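Side-chain contacts in isocitrate dehydrogenase [NAD] subunit 1, mitochondrial (PDB 3BLX), which forms part of the mitochondrial NAD-specific isocitrate dehydrogenase, which converts isocitrate to 2-oxoglutarate in the citric acid cycle, and also binds RNA: residues 34-37 with 38-42; 199-202 with 203-207; 212-215 with 216-220. All blocks are in the same frame, centred on the assembly; numbering follows the deposited sequence.

Interaction 1: residues 34-37 with 38-42; sequences DSVR and TIFEA
Thr38 fastens itself to the carbonyl oxygen of Asp34, one helical turn back, through both its backbone and its side chain. Thr38 N donates to Asp34 O at 2.8 Å, and Thr38 OG1 donates to Asp34 O at 2.9 Å, the two coming from opposite faces of the carbonyl plane. The hydroxyl can fold back because OG1 stands beside its own backbone N (chi1 -64°); it reaches the oxygen from well above that plane. The regular i to i+4 pattern continues with Ile39 N to Ser35 O, Phe40 N to Val36 O and Glu41 N to Arg37 O.

All of this belongs to the last turns of helix 27-42, the connection of the beta-alpha-beta unit formed with strands 17-25 and 47-51.

Apolar contact runs along the buried flank. Val36 and Phe40 lie side by side and point the same way, with Val36 CG1 over one face of the Phe40 ring, 4.0 Å from its centroid and offset toward the rim, a CH-pi contact. Phe40 also meets the ring of Trp49, while Ser35 and Ile39 pack against Ile292 of helix 289-302.

The charged pair occupies a more exposed flank. Arg37 NE approaches Asp34 OD1 at 3.4 Å, a weak hydrogen bond within a salt bridge, with the carboxylate oxygen in plane at the guanidinium edge. Asp34 OD2 has a second cationic partner in Lys30.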
loop_
_atom_site.group_PDB
_atom_site.type_symbol
_atom_site.label_atom_id
_atom_site.label_comp_id
_atom_site.label_asym_id
_atom_site.label_seq_id
_atom_site.Cartn_x
_atom_site.Cartn_y
_atom_site.Cartn_z
ATOM N N ASP E 34 21.939 -33.294 7.466
ATOM C CA ASP E 34 21.757 -34.191 8.606
ATOM C C ASP E 34 22.882 -34.069 9.636
ATOM O O ASP E 34 22.656 -34.165 10.841
ATOM C CB ASP E 34 21.569 -35.633 8.152
ATOM C CG ASP E 34 20.207 -35.865 7.485
ATOM O OD1 ASP E 34 19.324 -34.977 7.578
ATOM O OD2 ASP E 34 20.015 -36.934 6.863
ATOM N N SER E 35 24.090 -33.824 9.156
ATOM C CA SER E 35 25.186 -33.450 10.028
ATOM C C SER E 35 24.797 -32.297 10.971
ATOM O O SER E 35 24.978 -32.394 12.181
ATOM C CB SER E 35 26.413 -33.112 9.185
ATOM O OG SER E 35 27.417 -32.500 9.959
ATOM N N VAL E 36 24.236 -31.222 10.417
ATOM C CA VAL E 36 23.807 -30.085 11.216
ATOM C C VAL E 36 22.672 -30.476 12.166
ATOM O O VAL E 36 22.742 -30.205 13.340
ATOM C CB VAL E 36 23.373 -28.896 10.338
ATOM C CG1 VAL E 36 22.568 -27.906 11.161
ATOM C CG2 VAL E 36 24.582 -28.206 9.749
ATOM N N ARG E 37 21.624 -31.103 11.651
ATOM C CA ARG E 37 20.530 -31.587 12.486
ATOM C C ARG E 37 21.051 -32.352 13.702
ATOM O O ARG E 37 20.577 -32.140 14.821
ATOM C CB ARG E 37 19.607 -32.493 11.687
ATOM C CG ARG E 37 18.330 -31.858 11.284
ATOM C CD ARG E 37 17.317 -32.917 10.952
ATOM N NE ARG E 37 17.256 -33.153 9.522
ATOM C CZ ARG E 37 16.184 -32.901 8.779
ATOM N NH1 ARG E 37 15.090 -32.413 9.361
ATOM N NH2 ARG E 37 16.204 -33.144 7.462
ATOM N N THR E 38 22.023 -33.238 13.457
ATOM C CA THR E 38 22.643 -34.084 14.482
ATOM C C THR E 38 23.420 -33.277 15.537
ATOM O O THR E 38 23.225 -33.439 16.739
ATOM C CB THR E 38 23.589 -35.155 13.842
ATOM O OG1 THR E 38 22.840 -36.059 13.023
ATOM C CG2 THR E 38 24.283 -35.960 14.903
ATOM N N ILE E 39 24.317 -32.421 15.092
ATOM C CA ILE E 39 24.997 -31.532 16.021
ATOM C C ILE E 39 24.017 -30.666 16.822
ATOM O O ILE E 39 24.233 -30.392 18.005
ATOM C CB ILE E 39 25.965 -30.620 15.300
ATOM C CG1 ILE E 39 27.018 -31.444 14.553
ATOM C CG2 ILE E 39 26.599 -29.647 16.273
ATOM C CD1 ILE E 39 27.968 -30.612 13.696
ATOM N N PHE E 40 22.935 -30.237 16.188
ATOM C CA PHE E 40 21.980 -29.349 16.855
ATOM C C PHE E 40 21.191 -30.043 17.960
ATOM O O PHE E 40 21.029 -29.483 19.019
ATOM C CB PHE E 40 21.025 -28.675 15.854
ATOM C CG PHE E 40 21.542 -27.364 15.300
ATOM C CD1 PHE E 40 22.891 -27.174 15.058
ATOM C CD2 PHE E 40 20.676 -26.353 14.976
ATOM C CE1 PHE E 40 23.352 -25.989 14.534
ATOM C CE2 PHE E 40 21.128 -25.178 14.451
ATOM C CZ PHE E 40 22.467 -24.988 14.232
ATOM N N GLU E 41 20.694 -31.247 17.711
ATOM C CA GLU E 41 20.018 -32.009 18.753
ATOM C C GLU E 41 20.975 -32.350 19.902
ATOM O O GLU E 41 20.579 -32.371 21.066
ATOM C CB GLU E 41 19.371 -33.288 18.193
ATOM C CG GLU E 41 20.355 -34.390 17.853
ATOM C CD GLU E 41 19.676 -35.721 17.513
ATOM O OE1 GLU E 41 20.384 -36.651 17.045
ATOM O OE2 GLU E 41 18.441 -35.834 17.715
ATOM N N ALA E 42 22.234 -32.598 19.567
ATOM C CA ALA E 42 23.235 -32.988 20.551
ATOM C C ALA E 42 23.541 -31.849 21.493
ATOM O O ALA E 42 23.882 -32.055 22.646
ATOM C CB ALA E 42 24.511 -33.431 19.858
#

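Interaction 2: residues 199-202 with 203-207; sequences TEIG and QKEYP
The ring of Tyr206 turns an edge to Ile201: the carbonyl oxygen Ile201 O lies in the ring plane, 3.5 Å from Tyr206 CD1. Ile201 CG2 lies 4.0 Å from Tyr206 CE1, and the two side chains run alongside each other in the same direction. With Ile201 CG1 beside the backbone N (chi1 -67°), the CG2 methyl falls anti to that N, on the flank where the tyrosine passes. The ring of Phe167 meets that of Tyr206 with the planes at about 15°, and the phenol hydroxyl is hydrogen-bonded to Asp168.

The backbone bonds record the helix coming to its end. Lys204 N to Glu200 O, at 3.1 Å, is nearly straight, with an N-H...O angle of 165°. Glu205 N reaches Ile201 O from above the carbonyl plane, and Tyr206 N reaches Gly202 O in a similar way with the angle down to 138°. Tyr206 is the first residue to leave helical backbone angles. Glu200 OE1 and Lys204 NZ, 4.8 Å apart, are not in contact, and any attraction between them is probably weak.

This is the C-terminal turn of helix 190-205, the crossover between parallel strands 177-182 and 210-215. One flank meets helix 156-172, where Ile201 packs on Phe167 and Glu205 forms a salt bridge with Arg164; Thr199 rests on Val211 and Ser213 of strand 210-215.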
loop_
_atom_site.group_PDB
_atom_site.type_symbol
_atom_site.label_atom_id
_atom_site.label_comp_id
_atom_site.label_asym_id
_atom_site.label_seq_id
_atom_site.Cartn_x
_atom_site.Cartn_y
_atom_site.Cartn_z
ATOM N N THR E 199 31.764 4.153 -4.080
ATOM C CA THR E 199 32.750 5.078 -3.516
ATOM C C THR E 199 32.109 6.327 -2.871
ATOM O O THR E 199 32.627 6.823 -1.873
ATOM C CB THR E 199 33.876 5.481 -4.533
ATOM O OG1 THR E 199 33.354 6.376 -5.515
ATOM C CG2 THR E 199 34.452 4.248 -5.234
ATOM N N GLU E 200 30.989 6.817 -3.408
ATOM C CA GLU E 200 30.311 7.968 -2.802
ATOM C C GLU E 200 29.676 7.613 -1.467
ATOM O O GLU E 200 29.793 8.353 -0.498
ATOM C CB GLU E 200 29.224 8.555 -3.720
ATOM C CG GLU E 200 29.736 9.165 -5.041
ATOM C CD GLU E 200 28.620 9.363 -6.078
ATOM O OE1 GLU E 200 27.419 9.189 -5.722
ATOM O OE2 GLU E 200 28.951 9.690 -7.246
ATOM N N ILE E 201 28.971 6.496 -1.424
ATOM C CA ILE E 201 28.332 6.059 -0.194
ATOM C C ILE E 201 29.385 5.781 0.865
ATOM O O ILE E 201 29.135 5.907 2.068
ATOM C CB ILE E 201 27.467 4.833 -0.441
ATOM C CG1 ILE E 201 26.285 5.244 -1.330
ATOM C CG2 ILE E 201 27.019 4.209 0.880
ATOM C CD1 ILE E 201 25.012 4.443 -1.094
ATOM N N GLY E 202 30.585 5.445 0.402
ATOM C CA GLY E 202 31.720 5.226 1.284
ATOM C C GLY E 202 32.206 6.495 1.968
ATOM O O GLY E 202 32.345 6.544 3.196
ATOM N N GLN E 203 32.455 7.532 1.172
ATOM C CA GLN E 203 32.963 8.805 1.689
ATOM C C GLN E 203 31.962 9.595 2.543
ATOM O O GLN E 203 32.346 10.185 3.551
ATOM C CB GLN E 203 33.512 9.656 0.535
ATOM C CG GLN E 203 34.732 9.016 -0.135
ATOM C CD GLN E 203 34.967 9.522 -1.544
ATOM O OE1 GLN E 203 34.113 10.203 -2.124
ATOM N NE2 GLN E 203 36.127 9.186 -2.109
ATOM N N LYS E 204 30.685 9.585 2.156
ATOM C CA LYS E 204 29.658 10.360 2.856
ATOM C C LYS E 204 29.087 9.651 4.064
ATOM O O LYS E 204 28.822 10.284 5.077
ATOM C CB LYS E 204 28.525 10.780 1.909
ATOM C CG LYS E 204 28.991 11.605 0.704
ATOM C CD LYS E 204 27.830 12.011 -0.205
ATOM C CE LYS E 204 28.354 12.630 -1.509
ATOM N NZ LYS E 204 27.295 12.762 -2.558
ATOM N N GLU E 205 28.887 8.340 3.979
ATOM C CA GLU E 205 28.174 7.650 5.066
ATOM C C GLU E 205 29.043 6.726 5.941
ATOM O O GLU E 205 28.637 6.344 7.041
ATOM C CB GLU E 205 26.952 6.887 4.532
ATOM C CG GLU E 205 26.035 7.677 3.600
ATOM C CD GLU E 205 24.750 6.900 3.242
ATOM O OE1 GLU E 205 24.401 5.913 3.943
ATOM O OE2 GLU E 205 24.083 7.284 2.252
ATOM N N TYR E 206 30.226 6.364 5.456
ATOM C CA TYR E 206 31.089 5.424 6.189
ATOM C C TYR E 206 32.562 5.856 6.088
ATOM O O TYR E 206 33.359 5.253 5.363
ATOM C CB TYR E 206 30.894 3.982 5.672
ATOM C CG TYR E 206 29.445 3.480 5.742
ATOM C CD1 TYR E 206 28.549 3.731 4.706
ATOM C CD2 TYR E 206 28.985 2.747 6.840
ATOM C CE1 TYR E 206 27.239 3.292 4.762
ATOM C CE2 TYR E 206 27.663 2.292 6.908
ATOM C CZ TYR E 206 26.792 2.569 5.862
ATOM O OH TYR E 206 25.472 2.124 5.930
ATOM N N PRO E 207 32.926 6.921 6.809
ATOM C CA PRO E 207 34.244 7.535 6.577
ATOM C C PRO E 207 35.366 6.697 7.193
ATOM O O PRO E 207 36.508 6.696 6.689
ATOM C CB PRO E 207 34.134 8.894 7.282
ATOM C CG PRO E 207 32.636 9.043 7.649
ATOM C CD PRO E 207 32.138 7.646 7.820
#

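Interaction 3: residues 212-215 with 216-220; sequences SSII and VDNAS
Ile214 reaches from the end of strand 210-215 into the first turn of helix 216-225, its CB directed at the helix. From CB the side chain forks. The CG2 branch meets the methyl of Ala219, with Ile214 CG2 3.8 Å from Ala219 CB. The other branch starts at Ile214 CG1, anti to the backbone N (chi1 -171°), and passes 3.7 Å from Asn218 OD1. At the tip, Ile214 CD1 touches the same amide oxygen and also lies 3.7 Å from Ala219 CA. The isoleucine and asparagine side chains cross at about a right angle, so the amide oxygen lies against the aliphatic chain. An alanine here would keep CB but is likely to leave the methyl of Ala219 and the side of Asn218 without their apolar cover, opening a gap between strand and helix.

The chain turns sharply at Ile215, which occupies the N-cap position; the axes of the two short segments lie at 89° to each other. Ile215 O accepts from Ala219 N at 2.9 Å, in the carbonyl plane, giving the new helix its first i to i+4 bond. Asp217 lies alongside Ile215, and Asp217 OD1 receives a weak hydrogen bond from Asn218 N at 2.7 Å. Further on, Val216 O accepts both Ser220 N and Ser220 OG, from opposite faces of its plane. Val216 and Ser220 pack on Ile249 of the neighbouring IDH2 subunit.

Apolar packing of Ile214 and the Ala219 N to Ile215 O bond together join strand and helix. The carboxylate of Asp217 sits at the helix start, its OD2 turned to Lys183 in a long, weak ion pair; Lys183 is critical for catalysis by similarity, which places this corner beside the probable catalytic site.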
loop_
_atom_site.group_PDB
_atom_site.type_symbol
_atom_site.label_atom_id
_atom_site.label_comp_id
_atom_site.label_asym_id
_atom_site.label_seq_id
_atom_site.Cartn_x
_atom_site.Cartn_y
_atom_site.Cartn_z
ATOM N N SER E 212 37.654 1.556 -2.164
ATOM C CA SER E 212 38.602 1.461 -3.266
ATOM C C SER E 212 37.940 0.767 -4.446
ATOM O O SER E 212 36.813 0.300 -4.339
ATOM C CB SER E 212 39.876 0.719 -2.839
ATOM O OG SER E 212 39.609 -0.270 -1.838
ATOM N N SER E 213 38.637 0.704 -5.567
ATOM C CA SER E 213 38.050 0.159 -6.773
ATOM C C SER E 213 39.093 -0.676 -7.470
ATOM O O SER E 213 40.304 -0.422 -7.373
ATOM C CB SER E 213 37.599 1.271 -7.739
ATOM O OG SER E 213 36.698 2.160 -7.104
ATOM N N ILE E 214 38.622 -1.671 -8.202
ATOM C CA ILE E 214 39.535 -2.481 -8.956
ATOM C C ILE E 214 38.785 -3.063 -10.131
ATOM O O ILE E 214 37.640 -3.494 -10.007
ATOM C CB ILE E 214 40.158 -3.565 -8.059
ATOM C CG1 ILE E 214 41.294 -4.303 -8.781
ATOM C CG2 ILE E 214 39.077 -4.503 -7.507
ATOM C CD1 ILE E 214 42.137 -5.132 -7.817
ATOM N N ILE E 215 39.421 -3.025 -11.285
ATOM C CA ILE E 215 38.848 -3.617 -12.466
ATOM C C ILE E 215 38.872 -5.109 -12.263
ATOM O O ILE E 215 39.825 -5.649 -11.690
ATOM C CB ILE E 215 39.637 -3.200 -13.708
ATOM C CG1 ILE E 215 39.629 -1.674 -13.805
ATOM C CG2 ILE E 215 39.019 -3.797 -14.938
ATOM C CD1 ILE E 215 40.600 -1.117 -14.809
ATOM N N VAL E 216 37.820 -5.776 -12.718
ATOM C CA VAL E 216 37.603 -7.177 -12.358
ATOM C C VAL E 216 38.690 -8.141 -12.866
ATOM O O VAL E 216 39.095 -9.060 -12.141
ATOM C CB VAL E 216 36.206 -7.659 -12.800
ATOM C CG1 VAL E 216 36.065 -7.540 -14.314
ATOM C CG2 VAL E 216 35.959 -9.081 -12.336
ATOM N N ASP E 217 39.162 -7.931 -14.095
ATOM C CA ASP E 217 40.256 -8.763 -14.619
ATOM C C ASP E 217 41.537 -8.650 -13.774
ATOM O O ASP E 217 42.168 -9.670 -13.463
ATOM C CB ASP E 217 40.530 -8.501 -16.110
ATOM C CG ASP E 217 40.536 -7.013 -16.466
ATOM O OD1 ASP E 217 40.952 -6.182 -15.623
ATOM O OD2 ASP E 217 40.131 -6.676 -17.606
ATOM N N ASN E 218 41.890 -7.418 -13.391
ATOM C CA ASN E 218 43.004 -7.187 -12.484
ATOM C C ASN E 218 42.748 -7.834 -11.115
ATOM O O ASN E 218 43.660 -8.370 -10.490
ATOM C CB ASN E 218 43.312 -5.683 -12.357
ATOM C CG ASN E 218 44.557 -5.405 -11.513
ATOM O OD1 ASN E 218 44.522 -4.582 -10.584
ATOM N ND2 ASN E 218 45.662 -6.099 -11.819
ATOM N N ALA E 219 41.502 -7.808 -10.660
ATOM C CA ALA E 219 41.161 -8.383 -9.353
ATOM C C ALA E 219 41.329 -9.910 -9.350
ATOM O O ALA E 219 41.751 -10.506 -8.349
ATOM C CB ALA E 219 39.744 -8.001 -8.950
ATOM N N SER E 220 40.989 -10.533 -10.472
ATOM C CA SER E 220 41.204 -11.958 -10.647
ATOM C C SER E 220 42.685 -12.302 -10.490
ATOM O O SER E 220 43.040 -13.183 -9.705
ATOM C CB SER E 220 40.727 -12.392 -12.026
ATOM O OG SER E 220 39.316 -12.309 -12.106
#

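How the interactions relate
Interactions 2 and 3 are neighbours, with centres 19 Å apart: helix 190-205 leads into strand 210-215, and Thr199 CG2 packs on Ser213 OG at 3.6 Å. Interaction 1 lies on the opposite side of the chain's centre, its own centre 42 Å from that of interaction 2 and 40 Å from that of interaction 3; it touches neither. Interactions 1 and 2 both belong to helical crossovers of separate beta-alpha-beta units, away from the annotated sites. Interaction 3 comes nearest to function: the Asp217 side chain is about 3 Å from that of Lys183, and the Val216 side chain about 11 Å from that of Arg129, a substrate-binding residue by similarity.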